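Local coordinates for protein 11R-lipoxygenase (Gersemia fruticosa, PDB 3VF1) that probably inserts molecular oxygen into polyunsaturated fatty acids, as a calcium-dependent lipoxygenase with one catalytic non-heme iron, at residues Arg252-Phe257 against Met374-Leu379; His575-Phe580 against Ser682-Leu687. All coordinates share one frame; numbering follows the deposited sequence.

Contact 1 (Arg252-Phe257 against Met374-Leu379)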
# COMPACT_ATOMS: atom_id res chain seq x y z
N ARG A 252 1.93 -21.71 -19.21
CA ARG A 252 2.65 -21.96 -20.45
C ARG A 252 2.01 -21.25 -21.65
O ARG A 252 2.66 -21.03 -22.67
CB ARG A 252 2.73 -23.46 -20.74
CG ARG A 252 3.48 -24.27 -19.70
CD ARG A 252 3.17 -25.76 -19.85
NE ARG A 252 3.81 -26.58 -18.83
CZ ARG A 252 4.95 -27.26 -19.00
NH1 ARG A 252 5.61 -27.22 -20.15
NH2 ARG A 252 5.43 -27.98 -17.99
N ASP A 253 0.73 -20.90 -21.51
CA ASP A 253 -0.02 -20.32 -22.62
C ASP A 253 0.39 -18.87 -22.89
O ASP A 253 0.40 -18.03 -21.99
CB ASP A 253 -1.52 -20.37 -22.30
CG ASP A 253 -2.39 -20.13 -23.52
OD1 ASP A 253 -1.91 -19.51 -24.49
OD2 ASP A 253 -3.56 -20.57 -23.51
N ASP A 254 0.74 -18.58 -24.15
CA ASP A 254 1.14 -17.23 -24.54
C ASP A 254 0.06 -16.20 -24.24
O ASP A 254 0.36 -15.05 -23.94
CB ASP A 254 1.48 -17.19 -26.04
CG ASP A 254 2.89 -17.68 -26.33
OD1 ASP A 254 3.66 -17.90 -25.38
OD2 ASP A 254 3.22 -17.84 -27.53
N VAL A 255 -1.21 -16.61 -24.32
CA VAL A 255 -2.31 -15.70 -24.04
C VAL A 255 -2.34 -15.36 -22.55
O VAL A 255 -2.51 -14.20 -22.17
CB VAL A 255 -3.66 -16.30 -24.46
CG1 VAL A 255 -4.81 -15.48 -23.90
CG2 VAL A 255 -3.75 -16.38 -25.98
N TRP A 256 -2.18 -16.38 -21.71
CA TRP A 256 -2.11 -16.17 -20.27
C TRP A 256 -0.89 -15.33 -19.93
O TRP A 256 -0.98 -14.40 -19.13
CB TRP A 256 -2.04 -17.51 -19.54
CG TRP A 256 -1.68 -17.37 -18.09
CD1 TRP A 256 -0.43 -17.28 -17.56
CD2 TRP A 256 -2.59 -17.29 -16.98
NE1 TRP A 256 -0.50 -17.15 -16.19
CE2 TRP A 256 -1.82 -17.15 -15.82
CE3 TRP A 256 -3.99 -17.31 -16.87
CZ2 TRP A 256 -2.39 -17.05 -14.55
CZ3 TRP A 256 -4.55 -17.21 -15.61
CH2 TRP A 256 -3.75 -17.08 -14.47
N PHE A 257 0.23 -15.65 -20.56
CA PHE A 257 1.49 -14.94 -20.32
C PHE A 257 1.31 -13.44 -20.54
O PHE A 257 1.65 -12.64 -19.67
CB PHE A 257 2.57 -15.48 -21.26
CG PHE A 257 3.92 -14.87 -21.03
CD1 PHE A 257 4.78 -15.39 -20.08
CD2 PHE A 257 4.35 -13.79 -21.78
CE1 PHE A 257 6.02 -14.84 -19.87
CE2 PHE A 257 5.60 -13.23 -21.58
CZ PHE A 257 6.43 -13.76 -20.62
N MET A 374 12.08 -20.61 -22.23
CA MET A 374 13.21 -20.06 -21.49
C MET A 374 13.21 -18.53 -21.59
O MET A 374 13.34 -17.83 -20.59
CB MET A 374 14.53 -20.62 -22.02
CG MET A 374 15.78 -19.99 -21.40
SD MET A 374 16.00 -20.38 -19.65
CE MET A 374 16.68 -22.03 -19.75
N ALA A 375 13.05 -18.03 -22.81
CA ALA A 375 13.07 -16.59 -23.05
C ALA A 375 11.99 -15.89 -22.22
O ALA A 375 12.23 -14.84 -21.64
CB ALA A 375 12.88 -16.30 -24.53
N LYS A 376 10.81 -16.49 -22.18
CA LYS A 376 9.69 -15.91 -21.44
C LYS A 376 9.97 -15.87 -19.94
O LYS A 376 9.62 -14.90 -19.26
CB LYS A 376 8.40 -16.68 -21.72
CG LYS A 376 7.85 -16.46 -23.12
CD LYS A 376 6.47 -17.09 -23.30
CE LYS A 376 6.51 -18.60 -23.15
NZ LYS A 376 5.17 -19.21 -23.37
N LEU A 377 10.59 -16.92 -19.42
CA LEU A 377 10.90 -17.00 -17.99
C LEU A 377 11.82 -15.86 -17.57
O LEU A 377 11.66 -15.30 -16.49
CB LEU A 377 11.53 -18.35 -17.65
CG LEU A 377 10.57 -19.55 -17.72
CD1 LEU A 377 11.34 -20.86 -17.65
CD2 LEU A 377 9.54 -19.48 -16.60
N TRP A 378 12.79 -15.53 -18.42
CA TRP A 378 13.75 -14.47 -18.12
C TRP A 378 13.11 -13.09 -18.18
O TRP A 378 13.54 -12.17 -17.48
CB TRP A 378 14.95 -14.55 -19.06
CG TRP A 378 15.96 -15.58 -18.64
CD1 TRP A 378 16.06 -16.87 -19.09
CD2 TRP A 378 17.02 -15.40 -17.69
NE1 TRP A 378 17.12 -17.50 -18.48
CE2 TRP A 378 17.72 -16.62 -17.62
CE3 TRP A 378 17.45 -14.33 -16.90
CZ2 TRP A 378 18.82 -16.80 -16.78
CZ3 TRP A 378 18.54 -14.51 -16.07
CH2 TRP A 378 19.21 -15.73 -16.02
N LEU A 379 12.08 -12.94 -19.01
CA LEU A 379 11.36 -11.68 -19.10
C LEU A 379 10.53 -11.45 -17.83
O LEU A 379 10.49 -10.35 -17.30
CB LEU A 379 10.44 -11.67 -20.33
CG LEU A 379 9.65 -10.38 -20.57
CD1 LEU A 379 10.58 -9.21 -20.83
CD2 LEU A 379 8.68 -10.57 -21.73
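One face of the Phe257 ring is covered by the side chain of Lys376. Lys376 CD sits 3.9 Å from the ring centroid and only 7° off the normal, a CH-pi contact. Lys376 CB stands over the same face near its rim, 3.5 Å from Phe257 CE1. At the ring edge, Leu379 CD2 comes close to the ring plane, 4.1 Å from Phe257 CZ. Phe257 reaches the other helix because its CG is anti to the backbone N (chi1 -176°). Lys376 is bent at chi3 (-63°), and its ammonium group passes beyond the ring to Asp254. There Lys376 NZ forms a salt bridge with Asp254 OD1 at 2.8 Å, arriving nearly along the C-O bond direction. Trp372 NE1 also donates to Asp254 OD1, so two donors hold this oxygen. The ammonium of Lys376 is likely to favour the ionised form of Asp254. The contact packs the start of helix 254-263 against the long helix 369-410 of the lipoxygenase catalytic domain. Pro346 of strand 344-350 touches both Asp254 and Phe257. Asp253 is the N-cap of the shorter helix. Its OD1 accepts from Val255 N at 3.0 Å, with the donor well above the carboxylate plane.

Contact 2 (His575-Phe580 against Ser682-Leu687). With FE2 (Fe (II) ion), chain E.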
# COMPACT_ATOMS: atom_id res chain seq x y z
N HIS A 575 -2.21 -0.46 -3.63
CA HIS A 575 -1.50 -1.43 -2.80
C HIS A 575 -2.18 -2.79 -2.86
O HIS A 575 -1.52 -3.82 -2.95
CB HIS A 575 -1.42 -0.96 -1.35
CG HIS A 575 -0.76 -1.94 -0.44
ND1 HIS A 575 -1.46 -2.74 0.43
CD2 HIS A 575 0.55 -2.27 -0.29
CE1 HIS A 575 -0.62 -3.51 1.10
NE2 HIS A 575 0.61 -3.25 0.68
N ALA A 576 -3.51 -2.79 -2.81
CA ALA A 576 -4.27 -4.04 -2.83
C ALA A 576 -4.03 -4.79 -4.14
O ALA A 576 -3.87 -6.01 -4.14
CB ALA A 576 -5.75 -3.76 -2.65
N ALA A 577 -4.00 -4.05 -5.24
CA ALA A 577 -3.88 -4.66 -6.56
C ALA A 577 -2.53 -5.33 -6.76
O ALA A 577 -2.44 -6.39 -7.39
CB ALA A 577 -4.11 -3.61 -7.64
N VAL A 578 -1.48 -4.72 -6.22
CA VAL A 578 -0.12 -5.22 -6.43
C VAL A 578 0.41 -6.00 -5.23
O VAL A 578 1.55 -6.46 -5.24
CB VAL A 578 0.86 -4.06 -6.71
CG1 VAL A 578 0.28 -3.12 -7.76
CG2 VAL A 578 1.18 -3.30 -5.43
N ASN A 579 -0.41 -6.16 -4.19
CA ASN A 579 0.03 -6.84 -2.98
C ASN A 579 -0.70 -8.17 -2.74
O ASN A 579 -0.07 -9.22 -2.66
CB ASN A 579 -0.14 -5.93 -1.76
CG ASN A 579 0.54 -6.47 -0.52
OD1 ASN A 579 1.62 -6.01 -0.12
ND2 ASN A 579 -0.09 -7.44 0.12
N PHE A 580 -2.02 -8.11 -2.62
CA PHE A 580 -2.80 -9.29 -2.27
C PHE A 580 -3.04 -10.21 -3.46
O PHE A 580 -3.64 -11.28 -3.31
CB PHE A 580 -4.13 -8.88 -1.63
CG PHE A 580 -3.97 -8.14 -0.33
CD1 PHE A 580 -3.64 -8.83 0.83
CD2 PHE A 580 -4.13 -6.77 -0.27
CE1 PHE A 580 -3.47 -8.15 2.02
CE2 PHE A 580 -3.96 -6.09 0.92
CZ PHE A 580 -3.64 -6.79 2.07
N SER A 682 -10.65 -17.59 -14.27
CA SER A 682 -9.77 -16.82 -13.40
C SER A 682 -10.17 -15.35 -13.41
O SER A 682 -9.55 -14.52 -14.08
CB SER A 682 -8.31 -16.96 -13.86
OG SER A 682 -7.44 -16.29 -12.97
N PRO A 683 -11.23 -15.01 -12.65
CA PRO A 683 -11.71 -13.63 -12.59
C PRO A 683 -10.72 -12.69 -11.90
O PRO A 683 -10.00 -13.11 -11.00
CB PRO A 683 -12.99 -13.74 -11.76
CG PRO A 683 -12.80 -14.96 -10.93
CD PRO A 683 -12.02 -15.91 -11.80
N TYR A 684 -10.69 -11.43 -12.34
CA TYR A 684 -9.88 -10.43 -11.67
C TYR A 684 -10.67 -9.86 -10.49
O TYR A 684 -11.68 -9.19 -10.68
CB TYR A 684 -9.49 -9.31 -12.64
CG TYR A 684 -8.53 -8.31 -12.05
CD1 TYR A 684 -7.17 -8.57 -12.01
CD2 TYR A 684 -8.98 -7.11 -11.51
CE1 TYR A 684 -6.28 -7.66 -11.46
CE2 TYR A 684 -8.11 -6.20 -10.96
CZ TYR A 684 -6.76 -6.48 -10.94
OH TYR A 684 -5.88 -5.57 -10.39
N THR A 685 -10.19 -10.14 -9.28
CA THR A 685 -10.98 -9.88 -8.08
C THR A 685 -10.26 -9.00 -7.06
O THR A 685 -10.76 -8.80 -5.95
CB THR A 685 -11.33 -11.21 -7.38
OG1 THR A 685 -10.12 -11.89 -7.03
CG2 THR A 685 -12.15 -12.09 -8.30
N TRP A 686 -9.10 -8.48 -7.43
CA TRP A 686 -8.24 -7.81 -6.47
C TRP A 686 -8.64 -6.36 -6.19
O TRP A 686 -8.11 -5.74 -5.27
CB TRP A 686 -6.79 -7.88 -6.95
CG TRP A 686 -6.40 -9.27 -7.34
CD1 TRP A 686 -6.08 -9.70 -8.60
CD2 TRP A 686 -6.33 -10.41 -6.49
NE1 TRP A 686 -5.81 -11.05 -8.58
CE2 TRP A 686 -5.95 -11.51 -7.29
CE3 TRP A 686 -6.55 -10.62 -5.13
CZ2 TRP A 686 -5.78 -12.79 -6.78
CZ3 TRP A 686 -6.38 -11.89 -4.61
CH2 TRP A 686 -6.00 -12.96 -5.44
N LEU A 687 -9.56 -5.83 -6.98
CA LEU A 687 -10.03 -4.46 -6.77
C LEU A 687 -11.53 -4.42 -6.45
O LEU A 687 -12.15 -3.37 -6.55
CB LEU A 687 -9.71 -3.59 -7.99
CG LEU A 687 -8.25 -3.17 -8.11
CD1 LEU A 687 -8.04 -2.33 -9.36
CD2 LEU A 687 -7.80 -2.41 -6.87
FE FE2 E . 2.45 -4.29 1.11
O HOH W 1 -3.40 -6.71 -9.82
O HOH W 2 3.11 -6.41 1.88
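Ala577 O accepts hydrogen bonds from a water and from Ser581 OG. The water donates to Ala577 O at 2.6 Å and accepts from Tyr684 OH at 2.8 Å, bridging the helix to the 682-687 loop. The Ala577 methyl meets Leu687, with CB 4.0 Å from CD2. Ala576 CB faces Trp686 O. With only methyl groups at Ala576 and Ala577, the backbones come close: Ala577 CA and Trp686 CA are 5.4 Å apart. The Trp686 indole reaches past Ala577 to the Phe580 carbonyl, its CG beside the backbone N (chi1 -49°). Phe580 O approaches the indole obliquely in a close packing contact, not a hydrogen bond, 3.1 Å from ring carbon Trp686 CZ3. Thr685 OG1 lies over one indole face, and Tyr684 CE1 lies in plane at its edge. Putting an alanine here would probably open a gap beside the Phe580 carbonyl and leave Thr685 OG1 without the ring it packs on. Helix 557-579 belongs to the iron-binding core of the lipoxygenase fold. His575 NE2 binds the iron at 2.2 Å, and Asn579 OD1, four residues on, binds it at 2.3 Å. A water at 2.4 Å from the iron, His392, His397 and the C-terminal carboxylate of Ile698 complete the six ligands. The iron on OD1 and Leu632 O on ND2 together hold the Asn579 amide in its rotation, and ND2 lies over the centre of the Phe580 ring.

Both segments of contact 1 precede both segments of contact 2 in the sequence. Their centres are about 21 Å apart. Contact 1 lies toward the periphery, about 28 Å from the centre of the chain, and contact 2 about 12 Å from it. Two helices connect them. Helix 254-263 touches the 682-687 loop directly: Trp256 CZ3 packs 4.0 Å from Ser682 OG, and Asn263 meets Tyr684. Helix 369-410 runs from contact 1 into the core, where it carries His392 and His397, and Val578 packs on it. The same long helix thus takes part in the packing at contact 1 and supplies two histidines to the iron site near contact 2.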